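PDB 6OHK: flavodoxin from Fusobacterium nucleatum, which binds flavin mononucleotide as its redox cofactor and probably donates electrons to a number of redox enzymes. Local coordinates for residues 5-18 with 45-59. The protein carries 1 engineered substitution. Residues are numbered along the deposited sequence; the frame is centred on the assembly and turned at random.
Engineered in segment 5-18: Gly16 (natural residue Lys). With FMN (flavin mononucleotide), chain B.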
loop_
_atom_site.group_PDB
_atom_site.type_symbol
_atom_site.label_atom_id
_atom_site.label_comp_id
_atom_site.label_asym_id
_atom_site.label_seq_id
_atom_site.Cartn_x
_atom_site.Cartn_y
_atom_site.Cartn_z
ATOM N N LYS A 5 -4.496 15.309 -9.276
ATOM C CA LYS A 5 -4.342 14.382 -10.384
ATOM C C LYS A 5 -4.933 13.031 -10.000
ATOM O O LYS A 5 -5.024 12.680 -8.818
ATOM C CB LYS A 5 -2.876 14.236 -10.774
ATOM C CG LYS A 5 -2.361 15.520 -11.375
ATOM C CD LYS A 5 -0.905 15.467 -11.762
ATOM C CE LYS A 5 -0.525 16.706 -12.580
ATOM N NZ LYS A 5 0.947 16.824 -12.784
ATOM N N THR A 6 -5.345 12.279 -11.003
ATOM C CA THR A 6 -5.975 10.995 -10.761
ATOM C C THR A 6 -5.058 10.084 -9.952
ATOM O O THR A 6 -3.849 10.001 -10.211
ATOM C CB THR A 6 -6.315 10.343 -12.094
ATOM O OG1 THR A 6 -7.176 11.246 -12.807
ATOM C CG2 THR A 6 -7.017 9.019 -11.924
ATOM N N ILE A 7 -5.659 9.397 -8.997
ATOM C CA ILE A 7 -4.963 8.435 -8.153
ATOM C C ILE A 7 -5.112 7.049 -8.763
ATOM O O ILE A 7 -6.223 6.581 -9.001
ATOM C CB ILE A 7 -5.553 8.472 -6.744
ATOM C CG1 ILE A 7 -5.377 9.856 -6.111
ATOM C CG2 ILE A 7 -4.903 7.404 -5.876
ATOM C CD1 ILE A 7 -6.348 10.145 -4.977
ATOM N N GLY A 8 -3.993 6.399 -9.009
ATOM C CA GLY A 8 -4.007 5.006 -9.441
ATOM C C GLY A 8 -3.908 4.065 -8.266
ATOM O O GLY A 8 -2.941 4.145 -7.503
ATOM N N ILE A 9 -4.893 3.198 -8.108
ATOM C CA ILE A 9 -4.944 2.222 -7.025
ATOM C C ILE A 9 -4.670 0.852 -7.615
ATOM O O ILE A 9 -5.399 0.407 -8.516
ATOM C CB ILE A 9 -6.317 2.244 -6.344
ATOM C CG1 ILE A 9 -6.686 3.656 -5.895
ATOM C CG2 ILE A 9 -6.344 1.245 -5.199
ATOM C CD1 ILE A 9 -8.114 3.765 -5.401
ATOM N N PHE A 10 -3.635 0.190 -7.138
ATOM C CA PHE A 10 -3.207 -1.108 -7.657
ATOM C C PHE A 10 -3.184 -2.102 -6.510
ATOM O O PHE A 10 -2.592 -1.811 -5.473
ATOM C CB PHE A 10 -1.813 -0.988 -8.248
ATOM C CG PHE A 10 -1.789 -0.152 -9.513
ATOM C CD1 PHE A 10 -1.778 1.250 -9.468
ATOM C CD2 PHE A 10 -1.837 -0.761 -10.750
ATOM C CE1 PHE A 10 -1.831 1.982 -10.622
ATOM C CE2 PHE A 10 -1.882 -0.014 -11.916
ATOM C CZ PHE A 10 -1.881 1.338 -11.842
ATOM N N TYR A 11 -3.857 -3.239 -6.674
ATOM C CA TYR A 11 -3.962 -4.214 -5.592
ATOM C C TYR A 11 -3.814 -5.622 -6.138
ATOM O O TYR A 11 -3.939 -5.861 -7.338
ATOM C CB TYR A 11 -5.287 -4.060 -4.821
ATOM C CG TYR A 11 -6.458 -4.589 -5.572
ATOM C CD1 TYR A 11 -7.091 -3.830 -6.543
ATOM C CD2 TYR A 11 -6.934 -5.884 -5.342
ATOM C CE1 TYR A 11 -8.153 -4.341 -7.270
ATOM C CE2 TYR A 11 -7.997 -6.397 -6.077
ATOM C CZ TYR A 11 -8.593 -5.613 -7.034
ATOM O OH TYR A 11 -9.669 -6.202 -7.750
ATOM N N ALA A 12 -3.644 -6.565 -5.214
ATOM C CA ALA A 12 -3.767 -7.982 -5.492
ATOM C C ALA A 12 -4.509 -8.608 -4.334
ATOM O O ALA A 12 -4.524 -8.070 -3.236
ATOM C CB ALA A 12 -2.393 -8.629 -5.638
ATOM N N THR A 13 -5.078 -9.786 -4.572
ATOM C CA THR A 13 -5.794 -10.511 -3.514
ATOM C C THR A 13 -5.747 -11.999 -3.785
ATOM O O THR A 13 -5.799 -12.410 -4.944
ATOM C CB THR A 13 -7.251 -10.040 -3.402
ATOM O OG1 THR A 13 -7.872 -10.623 -2.254
ATOM C CG2 THR A 13 -8.066 -10.422 -4.620
ATOM N N LEU A 14 -5.620 -12.809 -2.727
ATOM C CA LEU A 14 -5.839 -14.250 -2.871
ATOM C C LEU A 14 -7.253 -14.635 -2.467
ATOM O O LEU A 14 -7.976 -15.252 -3.262
ATOM C CB LEU A 14 -4.826 -15.038 -2.054
ATOM C CG LEU A 14 -4.970 -16.560 -2.159
ATOM C CD1 LEU A 14 -4.677 -17.075 -3.561
ATOM C CD2 LEU A 14 -4.088 -17.239 -1.111
ATOM N N THR A 15 -7.663 -14.292 -1.252
ATOM C CA THR A 15 -8.956 -14.715 -0.745
ATOM C C THR A 15 -9.991 -13.620 -0.608
ATOM O O THR A 15 -11.083 -13.887 -0.068
ATOM C CB THR A 15 -8.798 -15.520 0.546
ATOM O OG1 THR A 15 -7.968 -14.844 1.498
ATOM C CG2 THR A 15 -8.191 -16.886 0.276
ATOM N N GLY A 16 -9.733 -12.419 -1.110
ATOM C CA GLY A 16 -10.742 -11.392 -1.216
ATOM C C GLY A 16 -10.715 -10.324 -0.168
ATOM O O GLY A 16 -11.394 -9.306 -0.341
ATOM N N THR A 17 -9.946 -10.471 0.896
ATOM C CA THR A 17 -9.992 -9.469 1.956
ATOM C C THR A 17 -9.552 -8.117 1.423
ATOM O O THR A 17 -10.141 -7.074 1.745
ATOM C CB THR A 17 -9.068 -9.875 3.109
ATOM O OG1 THR A 17 -9.303 -11.234 3.485
ATOM C CG2 THR A 17 -9.296 -8.986 4.310
ATOM N N THR A 18 -8.504 -8.113 0.609
ATOM C CA THR A 18 -7.964 -6.869 0.081
ATOM C C THR A 18 -8.996 -6.121 -0.754
ATOM O O THR A 18 -8.965 -4.878 -0.789
ATOM C CB THR A 18 -6.687 -7.167 -0.712
ATOM O OG1 THR A 18 -5.708 -7.736 0.143
ATOM C CG2 THR A 18 -6.085 -5.906 -1.240
ATOM N N GLU A 45 0.305 0.067 -16.128
ATOM C CA GLU A 45 -0.381 1.341 -15.946
ATOM C C GLU A 45 0.142 2.151 -14.778
ATOM O O GLU A 45 -0.221 3.323 -14.673
ATOM C CB GLU A 45 -1.888 1.154 -15.823
ATOM C CG GLU A 45 -2.542 0.567 -17.058
ATOM C CD GLU A 45 -2.503 -0.952 -17.135
ATOM O OE1 GLU A 45 -1.910 -1.652 -16.265
ATOM O OE2 GLU A 45 -3.109 -1.455 -18.125
ATOM N N ILE A 46 0.969 1.588 -13.903
ATOM C CA ILE A 46 1.545 2.396 -12.838
ATOM C C ILE A 46 2.280 3.594 -13.416
ATOM O O ILE A 46 2.330 4.664 -12.799
ATOM C CB ILE A 46 2.436 1.497 -11.950
ATOM C CG1 ILE A 46 1.547 0.560 -11.145
ATOM C CG2 ILE A 46 3.374 2.324 -11.048
ATOM C CD1 ILE A 46 2.218 -0.476 -10.240
ATOM N N GLU A 47 2.867 3.446 -14.609
ATOM C CA GLU A 47 3.575 4.545 -15.266
ATOM C C GLU A 47 2.679 5.754 -15.497
ATOM O O GLU A 47 3.187 6.890 -15.600
ATOM C CB GLU A 47 4.122 4.058 -16.607
ATOM C CG GLU A 47 5.440 4.631 -17.084
ATOM C CD GLU A 47 6.066 3.703 -18.120
ATOM O OE1 GLU A 47 7.153 3.128 -17.856
ATOM O OE2 GLU A 47 5.431 3.509 -19.181
ATOM N N ASN A 48 1.373 5.552 -15.618
ATOM C CA ASN A 48 0.434 6.571 -16.071
ATOM C C ASN A 48 -0.049 7.520 -14.981
ATOM O O ASN A 48 -0.797 8.454 -15.305
ATOM C CB ASN A 48 -0.789 5.889 -16.674
ATOM C CG ASN A 48 -0.449 5.065 -17.888
ATOM O OD1 ASN A 48 0.573 5.286 -18.536
ATOM N ND2 ASN A 48 -1.319 4.112 -18.208
ATOM N N PHE A 49 0.334 7.322 -13.721
ATOM C CA PHE A 49 -0.183 8.105 -12.621
ATOM C C PHE A 49 0.958 8.747 -11.863
ATOM O O PHE A 49 2.026 8.157 -11.683
ATOM C CB PHE A 49 -0.970 7.201 -11.656
ATOM C CG PHE A 49 -2.126 6.546 -12.312
ATOM C CD1 PHE A 49 -3.332 7.193 -12.378
ATOM C CD2 PHE A 49 -2.009 5.321 -12.942
ATOM C CE1 PHE A 49 -4.401 6.643 -13.036
ATOM C CE2 PHE A 49 -3.043 4.769 -13.604
ATOM C CZ PHE A 49 -4.247 5.410 -13.660
ATOM N N GLU A 50 0.698 9.944 -11.352
ATOM C CA GLU A 50 1.621 10.607 -10.446
ATOM C C GLU A 50 1.302 10.342 -8.997
ATOM O O GLU A 50 2.185 10.492 -8.158
ATOM C CB GLU A 50 1.636 12.117 -10.702
ATOM C CG GLU A 50 2.063 12.457 -12.164
ATOM C CD GLU A 50 2.305 13.945 -12.402
ATOM O OE1 GLU A 50 2.464 14.702 -11.420
ATOM O OE2 GLU A 50 2.341 14.353 -13.584
ATOM N N ASN A 51 0.052 10.046 -8.694
ATOM C CA ASN A 51 -0.400 9.717 -7.359
ATOM C C ASN A 51 -0.794 8.251 -7.364
ATOM O O ASN A 51 -1.596 7.842 -8.208
ATOM C CB ASN A 51 -1.638 10.544 -7.010
ATOM C CG ASN A 51 -1.360 12.025 -6.969
ATOM O OD1 ASN A 51 -0.265 12.435 -6.594
ATOM N ND2 ASN A 51 -2.357 12.834 -7.336
ATOM N N LEU A 52 -0.241 7.459 -6.442
ATOM C CA LEU A 52 -0.434 6.014 -6.427
ATOM C C LEU A 52 -0.726 5.516 -5.031
ATOM O O LEU A 52 -0.157 5.990 -4.049
ATOM C CB LEU A 52 0.849 5.338 -6.893
ATOM C CG LEU A 52 1.165 5.462 -8.378
ATOM C CD1 LEU A 52 2.617 5.106 -8.634
ATOM C CD2 LEU A 52 0.272 4.564 -9.213
ATOM N N ILE A 53 -1.599 4.519 -4.966
ATOM C CA ILE A 53 -1.811 3.709 -3.766
ATOM C C ILE A 53 -1.615 2.257 -4.164
ATOM O O ILE A 53 -2.334 1.752 -5.039
ATOM C CB ILE A 53 -3.217 3.934 -3.196
ATOM C CG1 ILE A 53 -3.407 5.392 -2.782
ATOM C CG2 ILE A 53 -3.483 2.962 -2.031
ATOM C CD1 ILE A 53 -4.835 5.739 -2.371
ATOM N N LEU A 54 -0.631 1.595 -3.574
ATOM C CA LEU A 54 -0.286 0.209 -3.895
ATOM C C LEU A 54 -0.612 -0.647 -2.690
ATOM O O LEU A 54 -0.181 -0.337 -1.580
ATOM C CB LEU A 54 1.204 0.079 -4.229
ATOM C CG LEU A 54 1.774 1.114 -5.196
ATOM C CD1 LEU A 54 3.239 0.783 -5.462
ATOM C CD2 LEU A 54 1.017 1.220 -6.504
ATOM N N VAL A 55 -1.408 -1.689 -2.896
ATOM C CA VAL A 55 -2.009 -2.477 -1.818
ATOM C C VAL A 55 -1.661 -3.944 -2.008
ATOM O O VAL A 55 -1.852 -4.503 -3.089
ATOM C CB VAL A 55 -3.538 -2.313 -1.826
ATOM C CG1 VAL A 55 -4.144 -3.013 -0.618
ATOM C CG2 VAL A 55 -3.960 -0.855 -1.923
ATOM N N THR A 56 -1.182 -4.585 -0.954
ATOM C CA THR A 56 -0.950 -6.028 -1.014
ATOM C C THR A 56 -1.192 -6.703 0.328
ATOM O O THR A 56 -0.776 -6.182 1.361
ATOM C CB THR A 56 0.470 -6.364 -1.516
ATOM O OG1 THR A 56 0.586 -7.779 -1.739
ATOM C CG2 THR A 56 1.558 -5.892 -0.544
ATOM N N PRO A 57 -1.811 -7.880 0.331
ATOM C CA PRO A 57 -1.681 -8.784 1.474
ATOM C C PRO A 57 -0.296 -9.400 1.498
ATOM O O PRO A 57 0.492 -9.293 0.572
ATOM C CB PRO A 57 -2.759 -9.824 1.194
ATOM C CG PRO A 57 -2.754 -9.935 -0.326
ATOM C CD PRO A 57 -2.519 -8.511 -0.803
ATOM N N THR A 58 0.010 -10.088 2.582
ATOM C CA THR A 58 1.318 -10.704 2.788
ATOM C C THR A 58 1.154 -12.214 2.806
ATOM O O THR A 58 0.234 -12.746 3.437
ATOM C CB THR A 58 1.860 -10.275 4.131
ATOM O OG1 THR A 58 1.610 -8.882 4.327
ATOM C CG2 THR A 58 3.307 -10.655 4.325
ATOM N N TYR A 59 2.087 -12.887 2.143
ATOM C CA TYR A 59 2.121 -14.340 2.088
ATOM C C TYR A 59 3.580 -14.764 2.117
ATOM O O TYR A 59 4.498 -13.953 1.991
ATOM C CB TYR A 59 1.434 -14.858 0.815
ATOM C CG TYR A 59 -0.072 -14.735 0.886
ATOM C CD1 TYR A 59 -0.802 -15.617 1.656
ATOM C CD2 TYR A 59 -0.757 -13.683 0.279
ATOM C CE1 TYR A 59 -2.151 -15.490 1.779
ATOM C CE2 TYR A 59 -2.111 -13.570 0.393
ATOM C CZ TYR A 59 -2.808 -14.473 1.135
ATOM O OH TYR A 59 -4.168 -14.434 1.332
HETATM N N1 FMN B . 0.187 -12.015 7.119
HETATM C C2 FMN B . 1.351 -11.318 7.479
HETATM O O2 FMN B . 1.297 -10.272 8.036
HETATM N N3 FMN B . 2.616 -11.933 7.178
HETATM C C4 FMN B . 2.780 -13.148 6.569
HETATM O O4 FMN B . 3.906 -13.550 6.363
HETATM C C4A FMN B . 1.586 -13.843 6.235
HETATM N N5 FMN B . 1.686 -15.090 5.624
HETATM C C5A FMN B . 0.454 -15.758 5.378
HETATM C C6 FMN B . 0.505 -17.076 4.886
HETATM C C7 FMN B . -0.666 -17.755 4.615
HETATM C C7M FMN B . -0.466 -19.152 4.005
HETATM C C8 FMN B . -1.893 -17.185 4.924
HETATM C C8M FMN B . -3.150 -17.952 4.574
HETATM C C9 FMN B . -1.944 -15.884 5.418
HETATM C C9A FMN B . -0.783 -15.197 5.667
HETATM N N10 FMN B . -0.856 -13.841 6.184
HETATM C C10 FMN B . 0.337 -13.228 6.505
HETATM C "C1'" FMN B . -2.145 -13.211 6.465
HETATM C "C2'" FMN B . -2.804 -12.664 5.163
HETATM O "O2'" FMN B . -1.990 -11.708 4.509
HETATM C "C3'" FMN B . -4.126 -11.970 5.536
HETATM O "O3'" FMN B . -5.018 -12.976 5.972
HETATM C "C4'" FMN B . -4.782 -11.122 4.449
HETATM O "O4'" FMN B . -5.897 -10.448 5.024
HETATM C "C5'" FMN B . -5.245 -11.939 3.249
HETATM O "O5'" FMN B . -5.660 -11.029 2.243
HETATM P P FMN B . -6.438 -11.560 0.941
HETATM O O1P FMN B . -6.711 -10.293 0.162
HETATM O O2P FMN B . -5.601 -12.534 0.185
HETATM O O3P FMN B . -7.731 -12.224 1.432
HETATM O O HOH W 1 -1.846 10.975 -11.762
HETATM O O HOH W 2 -5.859 -16.104 2.685
#
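Gly8 and Phe10 exchange backbone hydrogen bonds with Asn51, Ile53 and Val55, pairing strands 7-11 and 51-59 as parallel neighbours in the central sheet of the flavodoxin fold, with the FMN site at the C-terminal ends of both. The backbone ladder alternates: Gly8 N and Phe10 N donate to Asn51 O and Ile53 O, while Ile53 N and Val55 N return bonds to Gly8 O and Phe10 O. It then frays, the bond from Ala12 N to Val55 O being weak, as the first chain turns off into the phosphate loop.

Apolar contacts centre on Phe10, on the face of the sheet that it shares with Leu52 and Leu54. With CG turned beside its own backbone N (chi1 -69°), Phe10 lays its ring under Ile46, whose CG1 sits 3.4 Å from the ring centroid, almost on the normal. Leu52 CD2 closes on Phe10 CE1 at 3.6 Å, and Phe37 stacks on the same ring. Phe49 instead turns a face to the bare backbone of Gly8: the CA lies 3.8 Å from the ring centroid, a CH-pi contact. On the opposite face of the sheet, Ile7 CG2 meets Ile53 CD1.

Polar contacts close the N-terminal end. Lys5 NZ makes a salt bridge with Glu50, 2.9 Å from OE1 and 2.9 Å from OE2, though both hydrogen bonds are weak in geometry. Asn51 ND2 donates to Lys5 O from above the plane of the Lys5 carbonyl, while Asn51 OD1 takes the backbone N of Lys170.

At the far end, 13-18 wraps the FMN phosphate with backbone N-H groups and threonine hydroxyls. Thr13 OG1 also accepts from the N of Gly16, an engineered residue at the helix N-cap. Leu14 CD2 packs 3.8 Å from Tyr59 CZ. One water donates to both Thr15 OG1 and Tyr59 OH, and Tyr59 OH in turn donates to FMN O2P at 2.6 Å.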